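Long-range contact in putative tagatose-6-phosphate ketose/aldose isomerase (Escherichia coli, PDB 3C3J), which belongs to the SIS family and carries two SIS domains, each built round a five-stranded parallel sheet: residues 15-29 with 164-178. Sequence-based numbering, arbitrary orientation.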
loop_
_atom_site.group_PDB
_atom_site.type_symbol
_atom_site.label_atom_id
_atom_site.label_comp_id
_atom_site.label_asym_id
_atom_site.label_seq_id
_atom_site.Cartn_x
_atom_site.Cartn_y
_atom_site.Cartn_z
ATOM N N TRP A 15 -2.506 30.137 -1.138
ATOM C CA TRP A 15 -1.133 29.662 -1.226
ATOM C C TRP A 15 -1.068 28.377 -2.045
ATOM O O TRP A 15 -0.090 28.151 -2.749
ATOM C CB TRP A 15 -0.548 29.384 0.165
ATOM C CG TRP A 15 -0.360 30.599 1.003
ATOM C CD1 TRP A 15 -0.945 30.880 2.219
ATOM C CD2 TRP A 15 0.480 31.705 0.699
ATOM N NE1 TRP A 15 -0.509 32.107 2.675
ATOM C CE2 TRP A 15 0.371 32.627 1.764
ATOM C CE3 TRP A 15 1.338 32.003 -0.365
ATOM C CZ2 TRP A 15 1.072 33.830 1.782
ATOM C CZ3 TRP A 15 2.046 33.213 -0.335
ATOM C CH2 TRP A 15 1.908 34.097 0.733
ATOM N N THR A 16 -2.100 27.533 -1.926
ATOM C CA THR A 16 -2.116 26.237 -2.609
ATOM C C THR A 16 -2.087 26.449 -4.124
ATOM O O THR A 16 -1.307 25.791 -4.823
ATOM C CB THR A 16 -3.297 25.342 -2.130
ATOM O OG1 THR A 16 -3.235 25.201 -0.699
ATOM C CG2 THR A 16 -3.229 23.941 -2.758
ATOM N N GLU A 17 -2.876 27.401 -4.628
ATOM C CA GLU A 17 -2.860 27.682 -6.059
ATOM C C GLU A 17 -1.507 28.202 -6.521
ATOM O O GLU A 17 -1.004 27.780 -7.568
ATOM C CB GLU A 17 -3.957 28.664 -6.474
ATOM C CG GLU A 17 -3.902 28.925 -7.966
ATOM C CD GLU A 17 -4.937 29.904 -8.465
ATOM O OE1 GLU A 17 -5.616 30.555 -7.632
ATOM O OE2 GLU A 17 -5.043 30.033 -9.703
ATOM N N GLU A 18 -0.930 29.125 -5.747
ATOM C CA GLU A 18 0.395 29.663 -6.026
ATOM C C GLU A 18 1.439 28.546 -6.122
ATOM O O GLU A 18 2.278 28.535 -7.010
ATOM C CB GLU A 18 0.792 30.646 -4.926
ATOM C CG GLU A 18 2.017 31.517 -5.260
ATOM C CD GLU A 18 3.367 30.879 -4.930
ATOM O OE1 GLU A 18 3.457 30.164 -3.916
ATOM O OE2 GLU A 18 4.350 31.107 -5.694
ATOM N N GLU A 19 1.341 27.610 -5.187
ATOM C CA GLU A 19 2.267 26.497 -5.067
ATOM C C GLU A 19 2.084 25.480 -6.201
ATOM O O GLU A 19 3.053 24.898 -6.697
ATOM C CB GLU A 19 2.147 25.893 -3.643
ATOM C CG GLU A 19 2.780 26.895 -2.628
ATOM C CD GLU A 19 2.314 26.814 -1.196
ATOM O OE1 GLU A 19 1.514 25.901 -0.818
ATOM O OE2 GLU A 19 2.787 27.713 -0.435
ATOM N N ILE A 20 0.854 25.282 -6.631
ATOM C CA ILE A 20 0.600 24.437 -7.795
ATOM C C ILE A 20 1.214 25.071 -9.035
ATOM O O ILE A 20 1.954 24.424 -9.787
ATOM C CB ILE A 20 -0.900 24.185 -8.031
ATOM C CG1 ILE A 20 -1.481 23.325 -6.911
ATOM C CG2 ILE A 20 -1.109 23.513 -9.395
ATOM C CD1 ILE A 20 -3.017 23.357 -6.847
ATOM N N ARG A 21 0.946 26.360 -9.238
ATOM C CA ARG A 21 1.372 27.018 -10.475
ATOM C C ARG A 21 2.891 27.198 -10.610
ATOM O O ARG A 21 3.387 27.225 -11.734
ATOM C CB ARG A 21 0.664 28.353 -10.637
ATOM C CG ARG A 21 -0.816 28.216 -10.885
ATOM C CD ARG A 21 -1.426 29.577 -11.130
ATOM N NE ARG A 21 -2.859 29.554 -11.445
ATOM C CZ ARG A 21 -3.362 29.238 -12.638
ATOM N NH1 ARG A 21 -2.577 28.835 -13.614
ATOM N NH2 ARG A 21 -4.673 29.290 -12.845
ATOM N N HIS A 22 3.623 27.340 -9.499
ATOM C CA HIS A 22 5.086 27.507 -9.562
ATOM C C HIS A 22 5.899 26.205 -9.668
ATOM O O HIS A 22 7.133 26.227 -9.651
ATOM C CB HIS A 22 5.617 28.467 -8.468
ATOM C CG HIS A 22 5.653 27.927 -7.065
ATOM N ND1 HIS A 22 5.916 26.613 -6.746
ATOM C CD2 HIS A 22 5.534 28.577 -5.881
ATOM C CE1 HIS A 22 5.945 26.479 -5.430
ATOM N NE2 HIS A 22 5.706 27.656 -4.883
ATOM N N GLN A 23 5.208 25.079 -9.829
ATOM C CA GLN A 23 5.875 23.776 -9.926
ATOM C C GLN A 23 6.856 23.606 -11.101
ATOM O O GLN A 23 8.036 23.295 -10.851
ATOM C CB GLN A 23 4.842 22.673 -9.899
ATOM C CG GLN A 23 4.393 22.374 -8.477
ATOM C CD GLN A 23 3.266 21.367 -8.449
ATOM O OE1 GLN A 23 2.192 21.600 -9.037
ATOM N NE2 GLN A 23 3.498 20.235 -7.800
ATOM N N PRO A 24 6.405 23.821 -12.362
ATOM C CA PRO A 24 7.354 23.658 -13.477
ATOM C C PRO A 24 8.654 24.467 -13.287
ATOM O O PRO A 24 9.753 23.937 -13.462
ATOM C CB PRO A 24 6.529 24.112 -14.707
ATOM C CG PRO A 24 5.168 23.908 -14.319
ATOM C CD PRO A 24 5.068 24.178 -12.869
ATOM N N ARG A 25 8.529 25.702 -12.824
ATOM C CA ARG A 25 9.685 26.542 -12.614
ATOM C C ARG A 25 10.557 26.011 -11.490
ATOM O O ARG A 25 11.779 26.008 -11.596
ATOM C CB ARG A 25 9.236 27.961 -12.275
ATOM C CG ARG A 25 10.353 28.967 -12.170
ATOM C CD ARG A 25 9.794 30.330 -12.122
ATOM N NE ARG A 25 8.975 30.476 -10.923
ATOM C CZ ARG A 25 8.271 31.555 -10.627
ATOM N NH1 ARG A 25 8.257 32.581 -11.447
ATOM N NH2 ARG A 25 7.580 31.598 -9.507
ATOM N N ALA A 26 9.914 25.565 -10.414
ATOM C CA ALA A 26 10.641 25.005 -9.263
ATOM C C ALA A 26 11.420 23.731 -9.642
ATOM O O ALA A 26 12.558 23.522 -9.183
ATOM C CB ALA A 26 9.672 24.749 -8.092
ATOM N N TRP A 27 10.830 22.901 -10.497
ATOM C CA TRP A 27 11.467 21.645 -10.913
ATOM C C TRP A 27 12.801 21.916 -11.595
ATOM O O TRP A 27 13.820 21.320 -11.258
ATOM C CB TRP A 27 10.548 20.858 -11.844
ATOM C CG TRP A 27 9.245 20.481 -11.224
ATOM C CD1 TRP A 27 8.955 20.451 -9.883
ATOM C CD2 TRP A 27 8.069 20.050 -11.897
ATOM N NE1 TRP A 27 7.689 20.059 -9.687
ATOM C CE2 TRP A 27 7.098 19.812 -10.903
ATOM C CE3 TRP A 27 7.725 19.864 -13.242
ATOM C CZ2 TRP A 27 5.803 19.373 -11.207
ATOM C CZ3 TRP A 27 6.417 19.429 -13.549
ATOM C CH2 TRP A 27 5.490 19.183 -12.542
ATOM N N ILE A 28 12.798 22.860 -12.524
ATOM C CA ILE A 28 13.993 23.178 -13.300
ATOM C C ILE A 28 15.044 23.904 -12.439
ATOM O O ILE A 28 16.221 23.636 -12.569
ATOM C CB ILE A 28 13.622 23.913 -14.615
ATOM C CG1 ILE A 28 12.700 23.029 -15.445
ATOM C CG2 ILE A 28 14.865 24.207 -15.429
ATOM C CD1 ILE A 28 13.179 21.568 -15.557
ATOM N N ARG A 29 14.595 24.753 -11.518
ATOM C CA ARG A 29 15.445 25.365 -10.526
ATOM C C ARG A 29 16.140 24.294 -9.695
ATOM O O ARG A 29 17.350 24.369 -9.495
ATOM C CB ARG A 29 14.638 26.309 -9.624
ATOM C CG ARG A 29 14.561 27.713 -10.177
ATOM C CD ARG A 29 13.482 28.569 -9.546
ATOM N NE ARG A 29 13.520 28.699 -8.086
ATOM C CZ ARG A 29 14.362 29.461 -7.403
ATOM N NH1 ARG A 29 14.256 29.528 -6.081
ATOM N NH2 ARG A 29 15.347 30.115 -8.007
ATOM N N GLU A 164 10.836 28.376 -2.647
ATOM C CA GLU A 164 9.392 28.464 -2.875
ATOM C C GLU A 164 8.653 27.154 -2.656
ATOM O O GLU A 164 7.425 27.155 -2.527
ATOM C CB GLU A 164 9.057 28.995 -4.276
ATOM C CG GLU A 164 9.349 28.033 -5.475
ATOM C CD GLU A 164 10.762 28.120 -6.004
ATOM O OE1 GLU A 164 11.664 28.478 -5.225
ATOM O OE2 GLU A 164 10.956 27.836 -7.216
ATOM N N THR A 165 9.384 26.050 -2.599
ATOM C CA THR A 165 8.756 24.737 -2.416
ATOM C C THR A 165 8.523 24.375 -0.941
ATOM O O THR A 165 8.004 23.305 -0.669
ATOM C CB THR A 165 9.546 23.590 -3.113
ATOM O OG1 THR A 165 10.779 23.339 -2.405
ATOM C CG2 THR A 165 9.818 23.928 -4.566
ATOM N N HIS A 166 8.891 25.247 0.005
ATOM C CA HIS A 166 8.509 25.048 1.406
ATOM C C HIS A 166 7.051 25.499 1.494
ATOM O O HIS A 166 6.765 26.615 1.935
ATOM C CB HIS A 166 9.398 25.843 2.355
ATOM C CG HIS A 166 9.196 25.513 3.813
ATOM N ND1 HIS A 166 10.103 25.865 4.786
ATOM C CD2 HIS A 166 8.212 24.836 4.456
ATOM C CE1 HIS A 166 9.674 25.454 5.968
ATOM N NE2 HIS A 166 8.525 24.829 5.797
ATOM N N ASP A 167 6.146 24.627 1.035
ATOM C CA ASP A 167 4.736 24.966 0.829
ATOM C C ASP A 167 4.084 25.480 2.109
ATOM O O ASP A 167 4.232 24.866 3.185
ATOM C CB ASP A 167 3.938 23.751 0.329
ATOM C CG ASP A 167 4.321 23.302 -1.078
ATOM O OD1 ASP A 167 4.703 24.141 -1.938
ATOM O OD2 ASP A 167 4.194 22.082 -1.333
ATOM N N ARG A 168 3.400 26.616 1.988
ATOM C CA ARG A 168 2.607 27.204 3.075
ATOM C C ARG A 168 1.245 26.505 3.219
ATOM O O ARG A 168 0.722 26.390 4.327
ATOM C CB ARG A 168 2.379 28.697 2.839
ATOM C CG ARG A 168 3.616 29.564 2.916
ATOM C CD ARG A 168 3.265 31.017 2.680
ATOM N NE ARG A 168 4.440 31.869 2.604
ATOM C CZ ARG A 168 5.144 32.290 3.648
ATOM N NH1 ARG A 168 6.198 33.072 3.480
ATOM N NH2 ARG A 168 4.819 31.925 4.854
ATOM N N GLY A 169 0.680 26.049 2.105
ATOM C CA GLY A 169 -0.553 25.255 2.116
ATOM C C GLY A 169 -0.398 24.002 2.954
ATOM O O GLY A 169 0.672 23.374 2.949
ATOM N N PHE A 170 -1.453 23.667 3.702
ATOM C CA PHE A 170 -1.582 22.406 4.434
ATOM C C PHE A 170 -1.205 21.190 3.558
ATOM O O PHE A 170 -0.432 20.317 3.959
ATOM C CB PHE A 170 -3.056 22.265 4.890
ATOM C CG PHE A 170 -3.396 20.936 5.469
ATOM C CD1 PHE A 170 -2.887 20.565 6.697
ATOM C CD2 PHE A 170 -4.244 20.058 4.802
ATOM C CE1 PHE A 170 -3.203 19.326 7.244
ATOM C CE2 PHE A 170 -4.565 18.833 5.337
ATOM C CZ PHE A 170 -4.050 18.460 6.552
ATOM N N ALA A 171 -1.810 21.146 2.382
ATOM C CA ALA A 171 -1.626 20.075 1.421
ATOM C C ALA A 171 -0.369 20.348 0.594
ATOM O O ALA A 171 -0.274 21.386 -0.061
ATOM C CB ALA A 171 -2.838 19.981 0.531
HETATM N N MSE A 172 0.566 19.402 0.598
HETATM C CA MSE A 172 1.820 19.536 -0.142
HETATM C C MSE A 172 1.573 19.415 -1.635
HETATM O O MSE A 172 0.851 18.526 -2.071
HETATM C CB MSE A 172 2.798 18.449 0.274
HETATM C CG MSE A 172 3.313 18.553 1.692
HETATM SE SE MSE A 172 4.386 16.936 2.112
HETATM C CE MSE A 172 5.865 17.108 0.813
ATOM N N THR A 173 2.161 20.312 -2.411
ATOM C CA THR A 173 2.077 20.269 -3.876
ATOM C C THR A 173 3.501 20.388 -4.445
ATOM O O THR A 173 4.135 19.359 -4.796
ATOM C CB THR A 173 1.113 21.363 -4.429
ATOM O OG1 THR A 173 1.568 22.676 -4.072
ATOM C CG2 THR A 173 -0.321 21.145 -3.894
ATOM N N SER A 174 4.021 21.609 -4.533
ATOM C CA SER A 174 5.378 21.788 -5.108
ATOM C C SER A 174 6.482 21.112 -4.295
ATOM O O SER A 174 7.516 20.747 -4.854
ATOM C CB SER A 174 5.733 23.272 -5.338
ATOM O OG SER A 174 5.977 23.982 -4.136
ATOM N N SER A 175 6.290 20.945 -2.991
ATOM C CA SER A 175 7.301 20.255 -2.160
ATOM C C SER A 175 7.455 18.794 -2.643
ATOM O O SER A 175 8.554 18.360 -3.013
ATOM C CB SER A 175 6.936 20.328 -0.679
ATOM O OG SER A 175 5.611 19.887 -0.459
ATOM N N ILE A 176 6.343 18.075 -2.713
ATOM C CA ILE A 176 6.370 16.683 -3.131
ATOM C C ILE A 176 6.906 16.520 -4.571
ATOM O O ILE A 176 7.809 15.738 -4.802
ATOM C CB ILE A 176 5.010 15.931 -2.919
ATOM C CG1 ILE A 176 5.112 14.486 -3.436
ATOM C CG2 ILE A 176 3.825 16.612 -3.589
ATOM C CD1 ILE A 176 4.822 14.283 -4.878
ATOM N N THR A 177 6.362 17.253 -5.532
ATOM C CA THR A 177 6.808 17.086 -6.919
ATOM C C THR A 177 8.286 17.488 -7.103
ATOM O O THR A 177 9.035 16.816 -7.841
ATOM C CB THR A 177 5.876 17.794 -7.918
ATOM O OG1 THR A 177 5.855 19.208 -7.641
ATOM C CG2 THR A 177 4.444 17.142 -7.870
ATOM N N THR A 178 8.742 18.520 -6.399
ATOM C CA THR A 178 10.129 18.940 -6.574
ATOM C C THR A 178 11.101 17.946 -5.931
ATOM O O THR A 178 12.141 17.602 -6.519
ATOM C CB THR A 178 10.365 20.417 -6.117
ATOM O OG1 THR A 178 9.375 21.266 -6.726
ATOM C CG2 THR A 178 11.781 20.881 -6.531
HETATM O O HOH W 1 -3.444 23.284 1.291
HETATM O O HOH W 2 0.621 23.526 -1.624
HETATM O O HOH W 3 5.729 28.720 -0.648
HETATM O O HOH W 4 8.962 28.481 -8.846
#
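In this double-SIS protein the loop leading from the last strand of the first parallel sheet into helix 174-187 is clasped by the N-terminal helices 15-21 and 23-49, and Glu-19 holds the loop by two backbone amides. Its extended side chain presents the carboxylate to successive residues: OE1 accepts from Gly-169 N at 3.0 Å through its syn lone pair, while Arg-168 N reaches OE2 at 2.7 Å from above the carboxylate plane. A water donates to Glu-19 OE1 and Ala-171 O and accepts from Thr-173 OG1. Beside it, Asp-167 OD2 collects Thr-173 N, Ser-175 N and Ser-175 OG, tying the loop to the first turn of helix 174-187. Arg-168 runs out extended over one face of Trp-15, with CD 3.4 Å from the centroid of the six-membered ring, a CH-pi contact, and the guanidinium CZ farther along in cation-pi range. At the other end Glu-164, bent at chi2 (-87°), lays CG over a face of the His-22 ring, then turns its carboxylate to Arg-29 in a side-on salt bridge: NE meets OE2 at 2.8 Å and NH1 meets OE1 at 2.9 Å. Trp-27 NE1 gives a hydrogen bond to Thr-177 OG1 (2.9 Å), which lies near the indole plane, at its edge. The axes of the helical segments 23-29 and 174-178 come within 9.6 Å, their N-to-C directions 41° apart. Ile-20, Gln-23 and Thr-173 also touch helix 335-356, Ala-171 rests on helix 235-249, both in the second SIS range, and Ile-176 meets helix 63-79 of the first.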